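Local coordinates for probable hydrogenase nickel incorporation protein hypB (PDB 2HF9) that binds GTP and metal ions as a homodimer and probably uses slow GTP hydrolysis to support nickel insertion during [NiFe] hydrogenase maturation, at residues Gly37-Asp42 and Lys220-Val225; Lys90-Asn95 and Leu111-Leu116; Arg143-Ser148 and Lys164-Ile169. All blocks are in the same frame, centred on the assembly; numbering follows the deposited sequence.

Contact 1: Gly37-Asp42 and Lys220-Val225; sequences GVVAFD and KSVKEV
Val-39, at the start of strand 39-45, presses its two methyl groups against Val-222 on the last turn of helix 211-224 and Val-225 just past its end. The tight part lies here: Val-39 CG2 comes to 3.8 Å from Val-225 CG2 and to 4.1 Å from Val-222 CG2, while CG1 also touches the Val-225 methyl. The Val-39 and Val-225 side chains run alongside with opposed directions, and the CG2 of Val-39, set beside its own backbone N with CG1 anti to that N (chi1 -173°), is the branch shared between Val-222 and Val-225. Two residues further along the strand, Phe-41 brings the far end of its ring to the helix. Ser-221 CB stands at the ring edge near its plane, 3.6 Å from Phe-41 CZ and equally far from CE2; Ser-221 OG turns back to the carbonyl of Phe-217 in its own helix. A leucine at Phe-41 would probably lose this edge contact and open a gap between Ser-221 and the strand, where Ile-144 and Phe-123 also touch Phe-41. No hydrogen bond crosses between the segments; the join is one of van der Waals packing. The exposed flank is looser: Lys-220 and Glu-224 face solvent, their NZ and OE1 forming a salt bridge at 3.6 Å, and Glu-224 OE2 has a second partner in Lys-142. Strand and helix axes approach to 9.1 Å at 134° between their directions, an oblique crossing nearer antiparallel than parallel. A C-terminal helix laid over the first, central strand of a parallel sheet in this way belongs to the layered alpha/beta fold of P-loop NTPases.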
loop_
_atom_site.group_PDB
_atom_site.type_symbol
_atom_site.label_atom_id
_atom_site.label_comp_id
_atom_site.label_asym_id
_atom_site.label_seq_id
_atom_site.Cartn_x
_atom_site.Cartn_y
_atom_site.Cartn_z
ATOM N N GLY A 37 -26.817 -0.904 19.314
ATOM C CA GLY A 37 -27.424 -0.572 18.026
ATOM C C GLY A 37 -26.486 0.188 17.109
ATOM O O GLY A 37 -26.897 1.125 16.422
ATOM N N VAL A 38 -25.224 -0.225 17.098
ATOM C CA VAL A 38 -24.208 0.411 16.259
ATOM C C VAL A 38 -23.872 -0.527 15.109
ATOM O O VAL A 38 -23.659 -1.717 15.320
ATOM C CB VAL A 38 -22.917 0.748 17.059
ATOM C CG1 VAL A 38 -21.881 1.444 16.172
ATOM C CG2 VAL A 38 -23.238 1.608 18.266
ATOM N N VAL A 39 -23.853 0.011 13.893
ATOM C CA VAL A 39 -23.413 -0.760 12.736
ATOM C C VAL A 39 -22.019 -0.270 12.347
ATOM O O VAL A 39 -21.822 0.921 12.088
ATOM C CB VAL A 39 -24.411 -0.674 11.550
ATOM C CG1 VAL A 39 -23.992 -1.625 10.436
ATOM C CG2 VAL A 39 -25.829 -1.014 12.015
ATOM N N ALA A 40 -21.059 -1.194 12.338
ATOM C CA ALA A 40 -19.651 -0.859 12.132
ATOM C C ALA A 40 -19.099 -1.332 10.791
ATOM O O ALA A 40 -19.420 -2.428 10.323
ATOM C CB ALA A 40 -18.803 -1.405 13.268
ATOM N N PHE A 41 -18.248 -0.497 10.200
ATOM C CA PHE A 41 -17.663 -0.745 8.887
ATOM C C PHE A 41 -16.136 -0.634 8.927
ATOM O O PHE A 41 -15.586 0.357 9.416
ATOM C CB PHE A 41 -18.238 0.231 7.848
ATOM C CG PHE A 41 -19.712 0.052 7.586
ATOM C CD1 PHE A 41 -20.660 0.701 8.374
ATOM C CD2 PHE A 41 -20.153 -0.755 6.539
ATOM C CE1 PHE A 41 -22.025 0.539 8.132
ATOM C CE2 PHE A 41 -21.518 -0.916 6.286
ATOM C CZ PHE A 41 -22.453 -0.266 7.088
ATOM N N ASP A 42 -15.466 -1.660 8.408
ATOM C CA ASP A 42 -14.010 -1.700 8.314
ATOM C C ASP A 42 -13.584 -1.249 6.907
ATOM O O ASP A 42 -13.845 -1.939 5.922
ATOM C CB ASP A 42 -13.523 -3.128 8.628
ATOM C CG ASP A 42 -12.004 -3.291 8.546
ATOM O OD1 ASP A 42 -11.272 -2.318 8.288
ATOM O OD2 ASP A 42 -11.539 -4.424 8.750
ATOM N N LYS A 220 -28.321 -0.566 3.162
ATOM C CA LYS A 220 -28.683 -1.984 3.085
ATOM C C LYS A 220 -28.056 -2.784 4.227
ATOM O O LYS A 220 -28.723 -3.627 4.838
ATOM C CB LYS A 220 -28.268 -2.575 1.732
ATOM C CG LYS A 220 -28.672 -4.032 1.511
ATOM C CD LYS A 220 -28.285 -4.500 0.113
ATOM C CE LYS A 220 -28.716 -5.938 -0.143
ATOM N NZ LYS A 220 -27.803 -6.935 0.492
ATOM N N SER A 221 -26.783 -2.505 4.510
ATOM C CA SER A 221 -26.049 -3.169 5.591
ATOM C C SER A 221 -26.675 -2.903 6.958
ATOM O O SER A 221 -26.799 -3.817 7.779
ATOM C CB SER A 221 -24.583 -2.732 5.594
ATOM O OG SER A 221 -23.930 -3.132 4.405
ATOM N N VAL A 222 -27.067 -1.651 7.191
ATOM C CA VAL A 222 -27.733 -1.256 8.431
ATOM C C VAL A 222 -29.042 -2.033 8.598
ATOM O O VAL A 222 -29.300 -2.610 9.657
ATOM C CB VAL A 222 -27.977 0.280 8.494
ATOM C CG1 VAL A 222 -28.834 0.660 9.703
ATOM C CG2 VAL A 222 -26.653 1.030 8.542
ATOM N N LYS A 223 -29.846 -2.078 7.539
ATOM C CA LYS A 223 -31.141 -2.751 7.603
ATOM C C LYS A 223 -31.039 -4.266 7.798
ATOM O O LYS A 223 -31.929 -4.864 8.396
ATOM C CB LYS A 223 -31.998 -2.421 6.373
ATOM C CG LYS A 223 -32.390 -0.941 6.211
ATOM C CD LYS A 223 -33.237 -0.406 7.372
ATOM C CE LYS A 223 -32.431 0.521 8.278
ATOM N NZ LYS A 223 -33.098 0.740 9.587
ATOM N N GLU A 224 -29.953 -4.874 7.317
ATOM C CA GLU A 224 -29.812 -6.337 7.338
ATOM C C GLU A 224 -29.217 -6.942 8.627
ATOM O O GLU A 224 -29.260 -8.162 8.805
ATOM C CB GLU A 224 -29.032 -6.831 6.107
ATOM C CG GLU A 224 -27.535 -6.553 6.163
ATOM C CD GLU A 224 -26.729 -7.331 5.138
ATOM O OE1 GLU A 224 -26.831 -7.019 3.929
ATOM O OE2 GLU A 224 -25.980 -8.247 5.551
ATOM N N VAL A 225 -28.672 -6.106 9.514
ATOM C CA VAL A 225 -27.982 -6.595 10.726
ATOM C C VAL A 225 -28.816 -7.596 11.542
ATOM O O VAL A 225 -29.971 -7.323 11.885
ATOM C CB VAL A 225 -27.473 -5.433 11.633
ATOM C CG1 VAL A 225 -26.914 -5.966 12.951
ATOM C CG2 VAL A 225 -26.406 -4.632 10.923
#

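Contact 2: Lys90-Asn95 and Leu111-Leu116; sequences KVVPLN and LEDLNL
With CG2 beside its backbone N and CG1 anti to that N (chi1 178°), Val-92 offers one methyl to the turn that follows helix 104-111, and Leu-114, its CG beside its own N (chi1 -63°) and CD1 the extended branch, turns the other methyl, CD2, to meet it. Val-92 CG2 and Leu-114 CD2 lie 3.7 Å apart, the two side chains crossing at a slant. The same Val-92 methyl reaches Asp-113 CB at 3.9 Å, here nearly at right angles, so it fits against two successive residues of the turn. Lys-90, two residues back on the same side of the strand, lays its aliphatic part alongside: its CG is 4.0 Å from Leu-114 CD2, the two chains running in opposite directions. A bend at chi2 (131°) directs the rest of the lysine toward the turn, with CE 4.2 Å from Asp-113 O. Leu-114 CD2 thus sits in the corner formed by a buried valine and the stem of an exposed lysine. A type I beta turn is closed by Leu-114 N to Leu-111 O at 3.2 Å. The contact packs the end of the connection through helix 104-111, which carries the zinc ligand His-109, against an edge strand of the parallel P-loop NTPase sheet. Strand 90-95 is hydrogen-bonded to strand 68-74, whose Ala-69 also meets Leu-114; helix 78-85 packs on Val-91 across the sheet, while Leu-111 turns to helix 18-35.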
loop_
_atom_site.group_PDB
_atom_site.type_symbol
_atom_site.label_atom_id
_atom_site.label_comp_id
_atom_site.label_asym_id
_atom_site.label_seq_id
_atom_site.Cartn_x
_atom_site.Cartn_y
_atom_site.Cartn_z
ATOM N N LYS A 90 -17.327 12.062 15.925
ATOM C CA LYS A 90 -16.463 11.771 17.060
ATOM C C LYS A 90 -15.408 10.774 16.594
ATOM O O LYS A 90 -15.738 9.763 15.976
ATOM C CB LYS A 90 -17.267 11.217 18.233
ATOM C CG LYS A 90 -16.438 11.030 19.495
ATOM C CD LYS A 90 -17.121 11.647 20.706
ATOM C CE LYS A 90 -16.298 11.433 21.973
ATOM N NZ LYS A 90 -14.884 11.891 21.816
ATOM N N VAL A 91 -14.142 11.076 16.870
ATOM C CA VAL A 91 -13.038 10.272 16.356
ATOM C C VAL A 91 -12.132 9.767 17.473
ATOM O O VAL A 91 -11.722 10.531 18.350
ATOM C CB VAL A 91 -12.184 11.060 15.327
ATOM C CG1 VAL A 91 -11.149 10.151 14.673
ATOM C CG2 VAL A 91 -13.071 11.714 14.274
ATOM N N VAL A 92 -11.835 8.471 17.436
ATOM C CA VAL A 92 -10.786 7.901 18.268
ATOM C C VAL A 92 -9.592 7.597 17.366
ATOM O O VAL A 92 -9.684 6.743 16.475
ATOM C CB VAL A 92 -11.242 6.623 19.011
ATOM C CG1 VAL A 92 -10.090 6.036 19.823
ATOM C CG2 VAL A 92 -12.428 6.931 19.917
ATOM N N PRO A 93 -8.474 8.312 17.576
ATOM C CA PRO A 93 -7.286 8.016 16.789
ATOM C C PRO A 93 -6.509 6.846 17.383
ATOM O O PRO A 93 -6.471 6.681 18.608
ATOM C CB PRO A 93 -6.476 9.311 16.881
ATOM C CG PRO A 93 -6.869 9.913 18.190
ATOM C CD PRO A 93 -8.255 9.423 18.525
ATOM N N LEU A 94 -5.908 6.039 16.517
ATOM C CA LEU A 94 -5.046 4.949 16.949
ATOM C C LEU A 94 -3.717 5.004 16.210
ATOM O O LEU A 94 -3.651 4.745 15.006
ATOM C CB LEU A 94 -5.726 3.584 16.743
ATOM C CG LEU A 94 -6.912 3.195 17.638
ATOM C CD1 LEU A 94 -7.512 1.866 17.186
ATOM C CD2 LEU A 94 -6.517 3.125 19.113
ATOM N N ASN A 95 -2.663 5.371 16.932
ATOM C CA ASN A 95 -1.318 5.336 16.383
ATOM C C ASN A 95 -0.851 3.887 16.372
ATOM O O ASN A 95 -0.661 3.272 17.426
ATOM C CB ASN A 95 -0.370 6.228 17.186
ATOM C CG ASN A 95 -0.723 7.705 17.084
ATOM O OD1 ASN A 95 -0.888 8.245 15.992
ATOM N ND2 ASN A 95 -0.818 8.370 18.230
ATOM N N LEU A 111 -13.388 1.403 21.462
ATOM C CA LEU A 111 -14.826 1.431 21.755
ATOM C C LEU A 111 -15.151 1.967 23.151
ATOM O O LEU A 111 -16.223 2.531 23.366
ATOM C CB LEU A 111 -15.457 0.044 21.565
ATOM C CG LEU A 111 -15.443 -0.587 20.168
ATOM C CD1 LEU A 111 -16.113 -1.951 20.180
ATOM C CD2 LEU A 111 -16.100 0.319 19.146
ATOM N N GLU A 112 -14.219 1.791 24.085
ATOM C CA GLU A 112 -14.376 2.296 25.453
ATOM C C GLU A 112 -14.364 3.828 25.507
ATOM O O GLU A 112 -14.917 4.421 26.439
ATOM C CB GLU A 112 -13.304 1.697 26.377
ATOM C CG GLU A 112 -13.406 0.175 26.544
ATOM C CD GLU A 112 -12.159 -0.460 27.152
ATOM O OE1 GLU A 112 -11.146 0.243 27.358
ATOM O OE2 GLU A 112 -12.193 -1.676 27.419
ATOM N N ASP A 113 -13.756 4.459 24.502
ATOM C CA ASP A 113 -13.699 5.924 24.411
ATOM C C ASP A 113 -14.895 6.545 23.674
ATOM O O ASP A 113 -14.946 7.762 23.467
ATOM C CB ASP A 113 -12.382 6.369 23.765
ATOM C CG ASP A 113 -11.202 6.284 24.717
ATOM O OD1 ASP A 113 -11.394 6.451 25.944
ATOM O OD2 ASP A 113 -10.072 6.060 24.238
ATOM N N LEU A 114 -15.850 5.707 23.283
ATOM C CA LEU A 114 -17.047 6.160 22.584
ATOM C C LEU A 114 -18.305 5.957 23.428
ATOM O O LEU A 114 -18.422 4.966 24.152
ATOM C CB LEU A 114 -17.198 5.416 21.250
ATOM C CG LEU A 114 -16.118 5.609 20.175
ATOM C CD1 LEU A 114 -16.297 4.612 19.034
ATOM C CD2 LEU A 114 -16.108 7.037 19.642
ATOM N N ASN A 115 -19.242 6.899 23.335
ATOM C CA ASN A 115 -20.568 6.708 23.918
ATOM C C ASN A 115 -21.461 6.021 22.889
ATOM O O ASN A 115 -22.060 6.676 22.034
ATOM C CB ASN A 115 -21.171 8.041 24.385
ATOM C CG ASN A 115 -22.512 7.871 25.095
ATOM O OD1 ASN A 115 -22.990 6.753 25.312
ATOM N ND2 ASN A 115 -23.124 8.990 25.463
ATOM N N LEU A 116 -21.545 4.697 22.986
ATOM C CA LEU A 116 -22.234 3.882 21.981
ATOM C C LEU A 116 -23.757 4.049 21.971
ATOM O O LEU A 116 -24.419 3.641 21.015
ATOM C CB LEU A 116 -21.846 2.405 22.125
ATOM C CG LEU A 116 -20.352 2.062 22.047
ATOM C CD1 LEU A 116 -20.099 0.636 22.512
ATOM C CD2 LEU A 116 -19.802 2.281 20.639
#

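Contact 3: Arg143-Ser148 and Lys164-Ile169; sequences RIVVIS and KTADLI
Arg-143 and Ile-144 meet residues 166-168 as strands 142-148 and 168-172 run parallel, with Ile-144 paired to Leu-168 and Val-145 to Ile-169. Val-145 N donates a hydrogen bond to Leu-168 O at 2.9 Å, and Arg-143 O accepts two amides, Asp-167 N at 2.8 Å, tilted 23° from the carbonyl plane, and Leu-168 N within that plane. The Asp-167 side chain then returns to the same residue: CG lies beside its own backbone N (chi1 -62°), which sets OD2 to take Arg-143 N at 2.8 Å through its anti lone pair. Carboxylate and guanidinium do not meet. The arginine chain, bent at chi3 (68°), instead runs past Thr-165 O to the threonine side chain, where NH2 reaches Thr-165 OG1 at 3.1 Å in the guanidinium plane; NE adds only weak bonds to Thr-165 O and OG1. NH2 is also bonded to Pro-133 O, and Thr-165 OG1 to Ile-162 O. Apolar pairs line both faces of the sheet. Ile-144 and Leu-168 lie side by side, CG2 to CD2 3.8 Å, with Phe-217 of helix 211-224 against both. On the other face Val-145 CG2 touches Ala-166 CB at 3.6 Å, and Ile-147 CD1 crosses over to Ile-169 CG2, near helix 160-163. In this beta-alpha-beta unit the chemistry implies that the second strand is held at its start by side-chain as well as backbone bonds: Asp-167 takes up the first strand's amide just where regular pairing begins, and Arg-143 ties the loop ahead of it to Pro-133.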
loop_
_atom_site.group_PDB
_atom_site.type_symbol
_atom_site.label_atom_id
_atom_site.label_comp_id
_atom_site.label_asym_id
_atom_site.label_seq_id
_atom_site.Cartn_x
_atom_site.Cartn_y
_atom_site.Cartn_z
ATOM N N ARG A 143 -17.038 -5.302 5.761
ATOM C CA ARG A 143 -15.699 -4.940 5.349
ATOM C C ARG A 143 -15.737 -4.311 3.962
ATOM O O ARG A 143 -16.366 -4.842 3.042
ATOM C CB ARG A 143 -14.799 -6.171 5.383
ATOM C CG ARG A 143 -14.543 -6.683 6.799
ATOM C CD ARG A 143 -14.094 -8.134 6.830
ATOM N NE ARG A 143 -12.760 -8.335 6.257
ATOM C CZ ARG A 143 -11.616 -8.203 6.929
ATOM N NH1 ARG A 143 -11.618 -7.846 8.208
ATOM N NH2 ARG A 143 -10.461 -8.410 6.312
ATOM N N ILE A 144 -15.075 -3.167 3.830
ATOM C CA ILE A 144 -15.022 -2.440 2.566
ATOM C C ILE A 144 -13.562 -2.336 2.138
ATOM O O ILE A 144 -12.722 -1.870 2.911
ATOM C CB ILE A 144 -15.655 -1.021 2.691
ATOM C CG1 ILE A 144 -17.124 -1.124 3.129
ATOM C CG2 ILE A 144 -15.504 -0.232 1.374
ATOM C CD1 ILE A 144 -17.784 0.194 3.486
ATOM N N VAL A 145 -13.257 -2.805 0.930
ATOM C CA VAL A 145 -11.912 -2.653 0.382
ATOM C C VAL A 145 -11.934 -1.587 -0.707
ATOM O O VAL A 145 -12.661 -1.704 -1.698
ATOM C CB VAL A 145 -11.308 -3.989 -0.143
ATOM C CG1 VAL A 145 -9.945 -3.753 -0.801
ATOM C CG2 VAL A 145 -11.163 -4.988 0.987
ATOM N N VAL A 146 -11.147 -0.537 -0.489
ATOM C CA VAL A 146 -11.018 0.546 -1.446
ATOM C C VAL A 146 -9.678 0.426 -2.162
ATOM O O VAL A 146 -8.620 0.501 -1.543
ATOM C CB VAL A 146 -11.104 1.938 -0.757
ATOM C CG1 VAL A 146 -11.124 3.061 -1.805
ATOM C CG2 VAL A 146 -12.329 2.017 0.149
ATOM N N ILE A 147 -9.732 0.211 -3.468
ATOM C CA ILE A 147 -8.545 0.350 -4.298
ATOM C C ILE A 147 -8.830 1.424 -5.330
ATOM O O ILE A 147 -9.964 1.892 -5.449
ATOM C CB ILE A 147 -8.086 -0.980 -4.969
ATOM C CG1 ILE A 147 -9.194 -1.601 -5.852
ATOM C CG2 ILE A 147 -7.480 -1.935 -3.921
ATOM C CD1 ILE A 147 -10.238 -2.442 -5.114
ATOM N N SER A 148 -7.809 1.842 -6.059
ATOM C CA SER A 148 -8.022 2.897 -7.030
ATOM C C SER A 148 -7.309 2.623 -8.342
ATOM O O SER A 148 -6.326 1.874 -8.385
ATOM C CB SER A 148 -7.634 4.258 -6.444
ATOM O OG SER A 148 -6.233 4.390 -6.339
ATOM N N LYS A 164 -11.322 -11.345 -1.220
ATOM C CA LYS A 164 -12.280 -12.362 -0.775
ATOM C C LYS A 164 -12.895 -12.063 0.590
ATOM O O LYS A 164 -13.918 -12.650 0.951
ATOM C CB LYS A 164 -11.628 -13.746 -0.759
ATOM C CG LYS A 164 -11.252 -14.273 -2.130
ATOM C CD LYS A 164 -10.745 -15.703 -2.031
ATOM C CE LYS A 164 -10.040 -16.128 -3.306
ATOM N NZ LYS A 164 -8.596 -15.739 -3.283
ATOM N N THR A 165 -12.274 -11.160 1.349
ATOM C CA THR A 165 -12.782 -10.797 2.678
ATOM C C THR A 165 -13.718 -9.586 2.622
ATOM O O THR A 165 -14.341 -9.225 3.621
ATOM C CB THR A 165 -11.633 -10.546 3.700
ATOM O OG1 THR A 165 -11.001 -9.286 3.432
ATOM C CG2 THR A 165 -10.591 -11.663 3.633
ATOM N N ALA A 166 -13.835 -8.981 1.442
ATOM C CA ALA A 166 -14.634 -7.771 1.265
ATOM C C ALA A 166 -16.114 -8.067 1.039
ATOM O O ALA A 166 -16.470 -9.021 0.339
ATOM C CB ALA A 166 -14.084 -6.945 0.115
ATOM N N ASP A 167 -16.962 -7.240 1.644
ATOM C CA ASP A 167 -18.395 -7.234 1.377
ATOM C C ASP A 167 -18.706 -6.202 0.294
ATOM O O ASP A 167 -19.669 -6.344 -0.469
ATOM C CB ASP A 167 -19.163 -6.907 2.654
ATOM C CG ASP A 167 -18.948 -7.946 3.742
ATOM O OD1 ASP A 167 -19.400 -9.092 3.561
ATOM O OD2 ASP A 167 -18.324 -7.613 4.771
ATOM N N LEU A 168 -17.879 -5.160 0.251
ATOM C CA LEU A 168 -17.935 -4.149 -0.790
ATOM C C LEU A 168 -16.532 -3.894 -1.320
ATOM O O LEU A 168 -15.598 -3.673 -0.548
ATOM C CB LEU A 168 -18.540 -2.839 -0.261
ATOM C CG LEU A 168 -18.459 -1.611 -1.179
ATOM C CD1 LEU A 168 -19.334 -1.768 -2.420
ATOM C CD2 LEU A 168 -18.797 -0.319 -0.435
ATOM N N ILE A 169 -16.398 -3.927 -2.644
ATOM C CA ILE A 169 -15.154 -3.558 -3.300
ATOM C C ILE A 169 -15.386 -2.261 -4.078
ATOM O O ILE A 169 -16.239 -2.190 -4.973
ATOM C CB ILE A 169 -14.622 -4.691 -4.204
ATOM C CG1 ILE A 169 -14.270 -5.916 -3.347
ATOM C CG2 ILE A 169 -13.397 -4.224 -4.986
ATOM C CD1 ILE A 169 -14.155 -7.233 -4.102
#

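How the contacts relate
After helix 18-35, the chain enters strand 39-45 at residues 37-42, opening the large loop that contact 1 closes only when helix 211-224 ends near the C terminus. Both other contacts nest within it. Contact 2 closes a short loop around helix 104-111 at one border of the sheet; contact 3 follows in series, closing the strand-helix-strand unit around helix 160-163. Contacts 2 and 3 do not cross, and their nearest atoms are about 14 Å apart. Contact 1 touches both: Val-38 packs on Leu-116, while Asp-42 and Phe-41 meet Arg-143 and Ile-144 where strands 39-45 and 142-148 are neighbours. All three reach the same parallel sheet.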